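Side-chain contacts in HTH-type transcriptional regulator KdgR (PDB 1YSP), which represses genes for the transport and catabolism of 2-keto-3-deoxygluconate and the Entner-Doudoroff aldolase gene, and is represented here by its C-terminal IclR-type domain: residues G27-D32 with N56-T61; R18-T23 with V158-T163; L68-R73 with G134-G139. All coordinates share one frame; numbering follows the deposited sequence.

Contact 1 of 3, residues G27-D32 with N56-T61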
loop_
_atom_site.group_PDB
_atom_site.type_symbol
_atom_site.label_atom_id
_atom_site.label_comp_id
_atom_site.label_asym_id
_atom_site.label_seq_id
_atom_site.Cartn_x
_atom_site.Cartn_y
_atom_site.Cartn_z
ATOM N N GLY A 27 3.752 4.895 2.606
ATOM C CA GLY A 27 2.625 5.837 2.571
ATOM C C GLY A 27 1.881 5.848 3.893
ATOM O O GLY A 27 1.864 4.881 4.575
ATOM N N ALA A 28 1.223 6.947 4.257
ATOM C CA ALA A 28 0.465 6.974 5.497
ATOM C C ALA A 28 -0.885 7.649 5.260
ATOM O O ALA A 28 -1.049 8.322 4.268
ATOM C CB ALA A 28 1.279 7.745 6.587
ATOM N N LEU A 29 -1.823 7.487 6.196
ATOM C CA LEU A 29 -3.165 8.067 6.073
ATOM C C LEU A 29 -3.099 9.561 6.390
ATOM O O LEU A 29 -2.485 9.971 7.391
ATOM C CB LEU A 29 -4.137 7.367 7.019
ATOM C CG LEU A 29 -5.619 7.767 6.929
ATOM C CD1 LEU A 29 -6.252 7.380 5.605
ATOM C CD2 LEU A 29 -6.344 7.159 8.057
ATOM N N ASP A 30 -3.655 10.374 5.498
ATOM C CA ASP A 30 -3.823 11.782 5.801
ATOM C C ASP A 30 -5.281 12.105 5.545
ATOM O O ASP A 30 -5.662 12.472 4.433
ATOM C CB ASP A 30 -2.903 12.666 4.964
ATOM C CG ASP A 30 -2.980 14.150 5.376
ATOM O OD1 ASP A 30 -3.534 14.471 6.450
ATOM O OD2 ASP A 30 -2.487 14.991 4.615
ATOM N N GLU A 31 -6.078 11.876 6.578
ATOM C CA GLU A 31 -7.496 12.206 6.575
ATOM C C GLU A 31 -8.298 11.297 5.646
ATOM O O GLU A 31 -8.851 10.320 6.131
ATOM C CB GLU A 31 -7.714 13.704 6.303
ATOM C CG GLU A 31 -6.925 14.546 7.304
ATOM C CD GLU A 31 -7.582 15.858 7.641
ATOM O OE1 GLU A 31 -8.063 16.532 6.706
ATOM O OE2 GLU A 31 -7.610 16.205 8.849
ATOM N N ASP A 32 -8.359 11.609 4.350
ATOM C CA ASP A 32 -9.125 10.808 3.372
ATOM C C ASP A 32 -8.304 10.541 2.099
ATOM O O ASP A 32 -8.839 10.416 0.974
ATOM C CB ASP A 32 -10.398 11.541 2.977
ATOM C CG ASP A 32 -10.115 12.736 2.076
ATOM O OD1 ASP A 32 -8.989 13.284 2.171
ATOM O OD2 ASP A 32 -11.010 13.119 1.269
ATOM N N ASN A 56 -2.578 10.915 -2.750
ATOM C CA ASN A 56 -3.279 10.042 -3.697
ATOM C C ASN A 56 -4.549 9.461 -3.077
ATOM O O ASN A 56 -4.676 9.430 -1.847
ATOM C CB ASN A 56 -2.365 8.914 -4.238
ATOM C CG ASN A 56 -1.522 9.331 -5.501
ATOM O OD1 ASN A 56 -0.622 8.584 -5.928
ATOM N ND2 ASN A 56 -1.838 10.472 -6.101
ATOM N N PRO A 57 -5.509 9.020 -3.920
ATOM C CA PRO A 57 -6.754 8.438 -3.373
ATOM C C PRO A 57 -6.508 7.173 -2.537
ATOM O O PRO A 57 -5.576 6.391 -2.822
ATOM C CB PRO A 57 -7.550 8.071 -4.630
ATOM C CG PRO A 57 -7.020 8.995 -5.700
ATOM C CD PRO A 57 -5.528 9.055 -5.394
ATOM N N LEU A 58 -7.372 6.938 -1.568
ATOM C CA LEU A 58 -7.316 5.713 -0.766
ATOM C C LEU A 58 -7.794 4.478 -1.590
ATOM O O LEU A 58 -7.402 3.349 -1.335
ATOM C CB LEU A 58 -8.247 5.886 0.433
ATOM C CG LEU A 58 -7.813 6.856 1.562
ATOM C CD1 LEU A 58 -8.931 6.961 2.563
ATOM C CD2 LEU A 58 -6.575 6.245 2.254
ATOM N N TYR A 59 -8.719 4.707 -2.538
ATOM C CA TYR A 59 -9.450 3.550 -3.140
ATOM C C TYR A 59 -8.750 2.972 -4.385
ATOM O O TYR A 59 -9.108 1.870 -4.867
ATOM C CB TYR A 59 -10.916 4.001 -3.537
ATOM C CG TYR A 59 -10.955 5.244 -4.401
ATOM C CD1 TYR A 59 -10.871 5.148 -5.805
ATOM C CD2 TYR A 59 -11.079 6.537 -3.827
ATOM C CE1 TYR A 59 -10.863 6.313 -6.626
ATOM C CE2 TYR A 59 -11.101 7.699 -4.636
ATOM C CZ TYR A 59 -10.986 7.596 -6.007
ATOM O OH TYR A 59 -11.015 8.749 -6.755
ATOM N N SER A 60 -7.762 3.699 -4.912
ATOM C CA SER A 60 -7.076 3.319 -6.175
ATOM C C SER A 60 -5.560 3.049 -5.998
ATOM O O SER A 60 -4.840 2.821 -7.024
ATOM C CB SER A 60 -7.214 4.435 -7.207
ATOM O OG SER A 60 -6.622 5.651 -6.736
ATOM N N THR A 61 -5.080 3.124 -4.757
ATOM C CA THR A 61 -3.662 2.877 -4.428
ATOM C C THR A 61 -3.537 1.579 -3.632
ATOM O O THR A 61 -4.437 1.254 -2.871
ATOM C CB THR A 61 -3.028 4.048 -3.619
ATOM O OG1 THR A 61 -3.721 4.242 -2.362
ATOM C CG2 THR A 61 -3.054 5.308 -4.450
HETATM O O HOH W 1 -9.499 8.656 -1.152
#
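L58 lays its branched end over the tip of L29 and against the backbone of D32. The two leucine side chains cross at about a right angle, methyl against methyl, with L29 CD1 3.6 Å from L58 CD2 and 4.1 Å from L58 CD1. L29 reaches this point because its CG stands anti to the backbone N (chi1 -175°), which brings CD1 round to L58. The other methyl of L58, CD1, rests 3.7 Å from the carbonyl carbon D32 C, so a peptide group, not the carboxylate of D32, completes the surface it meets. The polar atoms beside this patch are joined by water: one molecule donates to D32 O at 2.8 Å and accepts from L58 N at 2.8 Å. Strands 24-30 and 33-40 form a beta hairpin, its turn passing through E31 and D32, and strand 55-57 lies on the far side of 33-40 in the antiparallel sheet of this GAF-like domain; L29 and L58 thus meet across the intervening strand, where L58 also touches I34. With only an alanine at L58, the L29 methyl CD1 and the D32 backbone would probably lose their apolar cover, and a gap would be likely beside I79 and L80. Beyond L58 the chain turns into helix 62-69. T61 OG1 gives its proton to P57 O at 2.9 Å, in the carbonyl plane, and as N-cap takes a bond from G64 N; P57 CB sits above one face of the Y59 ring, offset toward its rim, while Y59 OH is bonded to K86 N.

Contact 2 of 3, residues R18-T23 with V158-T163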
loop_
_atom_site.group_PDB
_atom_site.type_symbol
_atom_site.label_atom_id
_atom_site.label_comp_id
_atom_site.label_asym_id
_atom_site.label_seq_id
_atom_site.Cartn_x
_atom_site.Cartn_y
_atom_site.Cartn_z
ATOM N N ARG A 18 17.599 -2.794 -3.704
ATOM C CA ARG A 18 18.729 -3.681 -4.001
ATOM C C ARG A 18 18.279 -5.038 -4.554
ATOM O O ARG A 18 18.842 -5.523 -5.545
ATOM C CB ARG A 18 19.572 -3.927 -2.720
ATOM C CG ARG A 18 20.891 -4.650 -2.975
ATOM C CD ARG A 18 21.622 -4.945 -1.647
ATOM N NE ARG A 18 20.987 -6.021 -0.900
ATOM C CZ ARG A 18 21.112 -7.319 -1.167
ATOM N NH1 ARG A 18 21.840 -7.724 -2.196
ATOM N NH2 ARG A 18 20.510 -8.216 -0.418
ATOM N N LEU A 19 17.308 -5.675 -3.899
ATOM C CA LEU A 19 16.890 -7.018 -4.330
ATOM C C LEU A 19 16.045 -7.001 -5.625
ATOM O O LEU A 19 16.043 -7.981 -6.378
ATOM C CB LEU A 19 16.135 -7.754 -3.231
ATOM C CG LEU A 19 16.809 -8.083 -1.868
ATOM C CD1 LEU A 19 15.732 -8.333 -0.784
ATOM C CD2 LEU A 19 17.714 -9.226 -1.932
ATOM N N THR A 20 15.320 -5.914 -5.883
ATOM C CA THR A 20 14.282 -5.974 -6.935
ATOM C C THR A 20 14.465 -4.973 -8.052
ATOM O O THR A 20 13.846 -5.129 -9.116
ATOM C CB THR A 20 12.824 -5.756 -6.355
ATOM O OG1 THR A 20 12.684 -4.418 -5.911
ATOM C CG2 THR A 20 12.503 -6.713 -5.252
ATOM N N LYS A 21 15.246 -3.923 -7.792
ATOM C CA LYS A 21 15.416 -2.757 -8.670
ATOM C C LYS A 21 14.126 -1.969 -8.947
ATOM O O LYS A 21 14.078 -1.167 -9.877
ATOM C CB LYS A 21 16.075 -3.132 -10.013
ATOM C CG LYS A 21 17.314 -3.980 -9.871
ATOM C CD LYS A 21 18.555 -3.137 -9.794
ATOM C CE LYS A 21 19.619 -3.722 -10.731
ATOM N NZ LYS A 21 20.916 -3.880 -10.053
ATOM N N GLU A 22 13.092 -2.210 -8.137
ATOM C CA GLU A 22 11.779 -1.587 -8.354
ATOM C C GLU A 22 11.694 -0.288 -7.537
ATOM O O GLU A 22 12.570 -0.057 -6.668
ATOM C CB GLU A 22 10.682 -2.547 -7.896
ATOM C CG GLU A 22 10.567 -3.916 -8.658
ATOM C CD GLU A 22 10.010 -3.806 -10.096
ATOM O OE1 GLU A 22 9.747 -2.683 -10.553
ATOM O OE2 GLU A 22 9.863 -4.862 -10.758
ATOM N N THR A 23 10.660 0.530 -7.808
ATOM C CA THR A 23 10.361 1.740 -7.044
ATOM C C THR A 23 9.677 1.270 -5.756
ATOM O O THR A 23 8.691 0.518 -5.806
ATOM C CB THR A 23 9.379 2.733 -7.784
ATOM O OG1 THR A 23 9.834 3.029 -9.107
ATOM C CG2 THR A 23 9.262 4.067 -7.031
ATOM N N VAL A 158 5.654 -10.168 -2.732
ATOM C CA VAL A 158 4.812 -10.114 -1.526
ATOM C C VAL A 158 5.639 -10.642 -0.339
ATOM O O VAL A 158 5.647 -10.051 0.757
ATOM C CB VAL A 158 3.498 -10.911 -1.710
ATOM C CG1 VAL A 158 2.789 -11.189 -0.350
ATOM C CG2 VAL A 158 2.545 -10.191 -2.728
ATOM N N ALA A 159 6.367 -11.727 -0.599
ATOM C CA ALA A 159 7.177 -12.364 0.448
ATOM C C ALA A 159 8.264 -11.413 0.914
ATOM O O ALA A 159 8.435 -11.220 2.136
ATOM C CB ALA A 159 7.761 -13.691 -0.056
ATOM N N MET A 160 8.921 -10.728 -0.024
ATOM C CA MET A 160 9.975 -9.768 0.391
ATOM C C MET A 160 9.399 -8.520 1.090
ATOM O O MET A 160 10.023 -7.958 2.003
ATOM C CB MET A 160 10.809 -9.298 -0.790
ATOM C CG MET A 160 11.639 -10.417 -1.462
ATOM S SD MET A 160 12.514 -9.740 -2.896
ATOM C CE MET A 160 11.264 -9.777 -4.144
ATOM N N LEU A 161 8.244 -8.035 0.610
ATOM C CA LEU A 161 7.541 -6.921 1.330
ATOM C C LEU A 161 7.223 -7.322 2.785
ATOM O O LEU A 161 7.419 -6.516 3.708
ATOM C CB LEU A 161 6.232 -6.560 0.584
ATOM C CG LEU A 161 6.470 -5.675 -0.611
ATOM C CD1 LEU A 161 5.148 -5.602 -1.441
ATOM C CD2 LEU A 161 6.916 -4.272 -0.204
ATOM N N HIS A 162 6.676 -8.517 2.971
ATOM C CA HIS A 162 6.298 -8.999 4.303
ATOM C C HIS A 162 7.508 -9.077 5.233
ATOM O O HIS A 162 7.453 -8.634 6.393
ATOM C CB HIS A 162 5.607 -10.341 4.224
ATOM C CG HIS A 162 4.140 -10.241 3.938
ATOM N ND1 HIS A 162 3.330 -9.280 4.519
ATOM C CD2 HIS A 162 3.328 -11.006 3.176
ATOM C CE1 HIS A 162 2.090 -9.444 4.094
ATOM N NE2 HIS A 162 2.060 -10.483 3.282
ATOM N N THR A 163 8.605 -9.609 4.732
ATOM C CA THR A 163 9.885 -9.574 5.519
ATOM C C THR A 163 10.284 -8.175 5.932
ATOM O O THR A 163 10.541 -7.908 7.131
ATOM C CB THR A 163 11.023 -10.250 4.712
ATOM O OG1 THR A 163 10.585 -11.566 4.372
ATOM C CG2 THR A 163 12.350 -10.307 5.527
#
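Two methyl groups press unusually close here: T20 CG2 and M160 CE are 3.5 Å apart, tighter than ordinary van der Waals contact. M160 stretches from helix 151-172 toward the end of helix 4-20, its chain extended to the sulfur and then bent at chi3 (-82°), which turns the terminal methyl onto T20. T20 and M160 run alongside each other, pointing opposite ways, and the sulfur follows the methyl, with T20 CG2 3.8 Å from M160 SD. L19 also leans in obliquely on the sulfur: L19 CD1 lies 4.1 Å from M160 SD, and L19 CB is as near to it. M160 therefore touches two consecutive residues of the last helical turn, and reaches L16 one turn earlier as well. T20 can offer its methyl because chi1 69° puts OG1 between the backbone N and the carbonyl carbon and CG2 anti to the carbonyl carbon. From there OG1 accepts from E22 N at 3.2 Å, with an N-H...O angle of 157°, which makes an ST turn, and it also bonds L16 O. At K21 the chain leaves the helix with positive phi, and E22 ties the exit to the partner helix by a hydrogen bond between its OE2 and Y157 OH. Both helices pack on the central sheet: T20 touches I142, and L161 touches I125, L140 and I142. Across the two segments the chemistry is wholly apolar, the polar half of T20 being spent on the backbone of L16 and E22; such a join relies on shape and the flexible thioether, with no directional bond.

Contact 3 of 3, residues L68-R73 with G134-G139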
loop_
_atom_site.group_PDB
_atom_site.type_symbol
_atom_site.label_atom_id
_atom_site.label_comp_id
_atom_site.label_asym_id
_atom_site.label_seq_id
_atom_site.Cartn_x
_atom_site.Cartn_y
_atom_site.Cartn_z
ATOM N N LEU A 68 -6.709 0.869 5.010
ATOM C CA LEU A 68 -8.124 0.621 5.349
ATOM C C LEU A 68 -8.519 -0.785 5.699
ATOM O O LEU A 68 -9.487 -0.960 6.468
ATOM C CB LEU A 68 -9.038 1.083 4.180
ATOM C CG LEU A 68 -8.914 2.555 3.774
ATOM C CD1 LEU A 68 -9.838 2.884 2.515
ATOM C CD2 LEU A 68 -9.194 3.582 4.925
ATOM N N ALA A 69 -7.873 -1.802 5.100
ATOM C CA ALA A 69 -8.349 -3.193 5.165
ATOM C C ALA A 69 -8.436 -3.823 6.560
ATOM O O ALA A 69 -9.298 -4.653 6.795
ATOM C CB ALA A 69 -7.593 -4.121 4.198
ATOM N N TRP A 70 -7.559 -3.438 7.470
ATOM C CA TRP A 70 -7.609 -4.014 8.830
ATOM C C TRP A 70 -8.414 -3.138 9.838
ATOM O O TRP A 70 -8.491 -3.466 11.047
ATOM C CB TRP A 70 -6.173 -4.258 9.351
ATOM C CG TRP A 70 -5.499 -5.459 8.711
ATOM C CD1 TRP A 70 -5.426 -6.716 9.224
ATOM C CD2 TRP A 70 -4.847 -5.514 7.421
ATOM N NE1 TRP A 70 -4.802 -7.557 8.330
ATOM C CE2 TRP A 70 -4.405 -6.834 7.235
ATOM C CE3 TRP A 70 -4.595 -4.566 6.415
ATOM C CZ2 TRP A 70 -3.725 -7.244 6.083
ATOM C CZ3 TRP A 70 -3.897 -4.969 5.270
ATOM C CH2 TRP A 70 -3.490 -6.306 5.118
ATOM N N ARG A 71 -8.993 -2.045 9.352
ATOM C CA ARG A 71 -9.646 -1.065 10.226
ATOM C C ARG A 71 -11.058 -1.457 10.552
ATOM O O ARG A 71 -11.673 -2.242 9.813
ATOM C CB ARG A 71 -9.676 0.322 9.601
ATOM C CG ARG A 71 -8.455 1.107 9.798
ATOM C CD ARG A 71 -8.804 2.537 9.563
ATOM N NE ARG A 71 -7.688 3.259 8.994
ATOM C CZ ARG A 71 -6.765 3.910 9.693
ATOM N NH1 ARG A 71 -5.784 4.525 9.046
ATOM N NH2 ARG A 71 -6.807 3.955 11.024
ATOM N N ASP A 72 -11.560 -0.920 11.681
ATOM C CA ASP A 72 -12.970 -1.067 12.040
ATOM C C ASP A 72 -13.750 -0.556 10.831
ATOM O O ASP A 72 -13.480 0.543 10.337
ATOM C CB ASP A 72 -13.300 -0.277 13.331
ATOM C CG ASP A 72 -14.822 -0.198 13.637
ATOM O OD1 ASP A 72 -15.527 -1.244 13.620
ATOM O OD2 ASP A 72 -15.307 0.928 13.910
ATOM N N ARG A 73 -14.681 -1.373 10.343
ATOM C CA ARG A 73 -15.430 -1.064 9.129
ATOM C C ARG A 73 -16.356 0.160 9.275
ATOM O O ARG A 73 -16.898 0.674 8.281
ATOM C CB ARG A 73 -16.229 -2.282 8.672
ATOM C CG ARG A 73 -16.602 -2.253 7.183
ATOM C CD ARG A 73 -15.751 -3.217 6.316
ATOM N NE ARG A 73 -14.311 -3.098 6.565
ATOM C CZ ARG A 73 -13.367 -3.833 5.975
ATOM N NH1 ARG A 73 -13.685 -4.760 5.066
ATOM N NH2 ARG A 73 -12.085 -3.638 6.293
ATOM N N GLY A 134 -0.880 -3.232 16.797
ATOM C CA GLY A 134 -1.519 -4.010 15.723
ATOM C C GLY A 134 -2.396 -3.197 14.788
ATOM O O GLY A 134 -3.133 -3.763 13.976
ATOM N N VAL A 135 -2.297 -1.880 14.880
ATOM C CA VAL A 135 -2.925 -0.989 13.924
ATOM C C VAL A 135 -1.970 -0.725 12.767
ATOM O O VAL A 135 -0.798 -0.389 12.967
ATOM C CB VAL A 135 -3.290 0.397 14.560
ATOM C CG1 VAL A 135 -3.994 1.322 13.561
ATOM C CG2 VAL A 135 -4.182 0.192 15.788
ATOM N N VAL A 136 -2.522 -0.772 11.555
ATOM C CA VAL A 136 -1.737 -0.417 10.374
ATOM C C VAL A 136 -1.419 1.086 10.344
ATOM O O VAL A 136 -2.312 1.914 10.136
ATOM C CB VAL A 136 -2.441 -0.867 9.047
ATOM C CG1 VAL A 136 -1.572 -0.500 7.870
ATOM C CG2 VAL A 136 -2.763 -2.369 9.050
ATOM N N ILE A 137 -0.144 1.456 10.488
ATOM C CA ILE A 137 0.266 2.878 10.523
ATOM C C ILE A 137 0.852 3.373 9.190
ATOM O O ILE A 137 0.965 4.574 8.925
ATOM C CB ILE A 137 1.232 3.126 11.724
ATOM C CG1 ILE A 137 2.402 2.134 11.662
ATOM C CG2 ILE A 137 0.449 2.891 12.989
ATOM C CD1 ILE A 137 3.701 2.518 12.402
ATOM N N ALA A 138 1.235 2.432 8.319
ATOM C CA ALA A 138 1.743 2.797 7.006
ATOM C C ALA A 138 1.521 1.611 6.083
ATOM O O ALA A 138 1.294 0.516 6.536
ATOM C CB ALA A 138 3.262 3.165 7.066
ATOM N N GLY A 139 1.644 1.851 4.784
ATOM C CA GLY A 139 1.735 0.763 3.836
ATOM C C GLY A 139 3.092 0.872 3.184
ATOM O O GLY A 139 3.578 1.962 2.909
#
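W70 and V136 meet where the chain comes out of a turn and enters strand 136-142. In that turn G134 adopts positive phi (85°), a conformation in which a side chain would collide with the carbonyl O of the residue before. V135 follows in extended form, its N bonded to D131 OD1 across the turn. V136 then points toward the other segment and carries the contact. Its CG1 is anti to the backbone N, chi1 -179°, leaving CG2 beside that N as the branch that faces the tryptophan. V136 CG2 approaches the ring obliquely, near the root of the indole: it is 3.9 Å from W70 CB and 3.9 Å from W70 CE3, with W70 CG and W70 CD2 slightly farther at 4.1 Å. The R71 guanidinium approaches the same residue obliquely, but R71 NH1 stays 4.5 Å from V136 O, too far to bond; R71 also has a long, weak ion pair with E75. I137 and A138 both face V129, forming a classic beta bulge in the pairing with strand 123-130. G139 pairs by a backbone bond with G27 on the other neighbour, strand 24-30. On the opposing segment, R71 N bonds L68 O at 3.1 Å, and D72 is the N-cap of helix 73-80. W70 touches P128 on strand 123-130 and R107 on helix 96-109; V136 lies against P128 and F130, and R73 ties the start of helix 73-80 to helix 96-109 through a salt bridge with D104.

From the N terminus, helix 4-20 opens the outermost loop, which closes only when contact 2 brings the C-terminal helix 151-172 against it. Both other contacts lie inside it. Contact 1 comes first, closing a short loop between strand 24-30 and the end of strand 55-57; the chain then runs into helix 62-69, and contact 3 closes a second loop at strand 136-142. Contacts 1 and 3 stand in series, and none of the loops cross. Strands 24-30 and 136-142 are neighbours in the sheet, where G27 N lies 3.0 Å from G139 O, a probable hydrogen bond. Contacts 1 and 2 lie on opposite sides of the chain's centre, about 21 Å apart between centres.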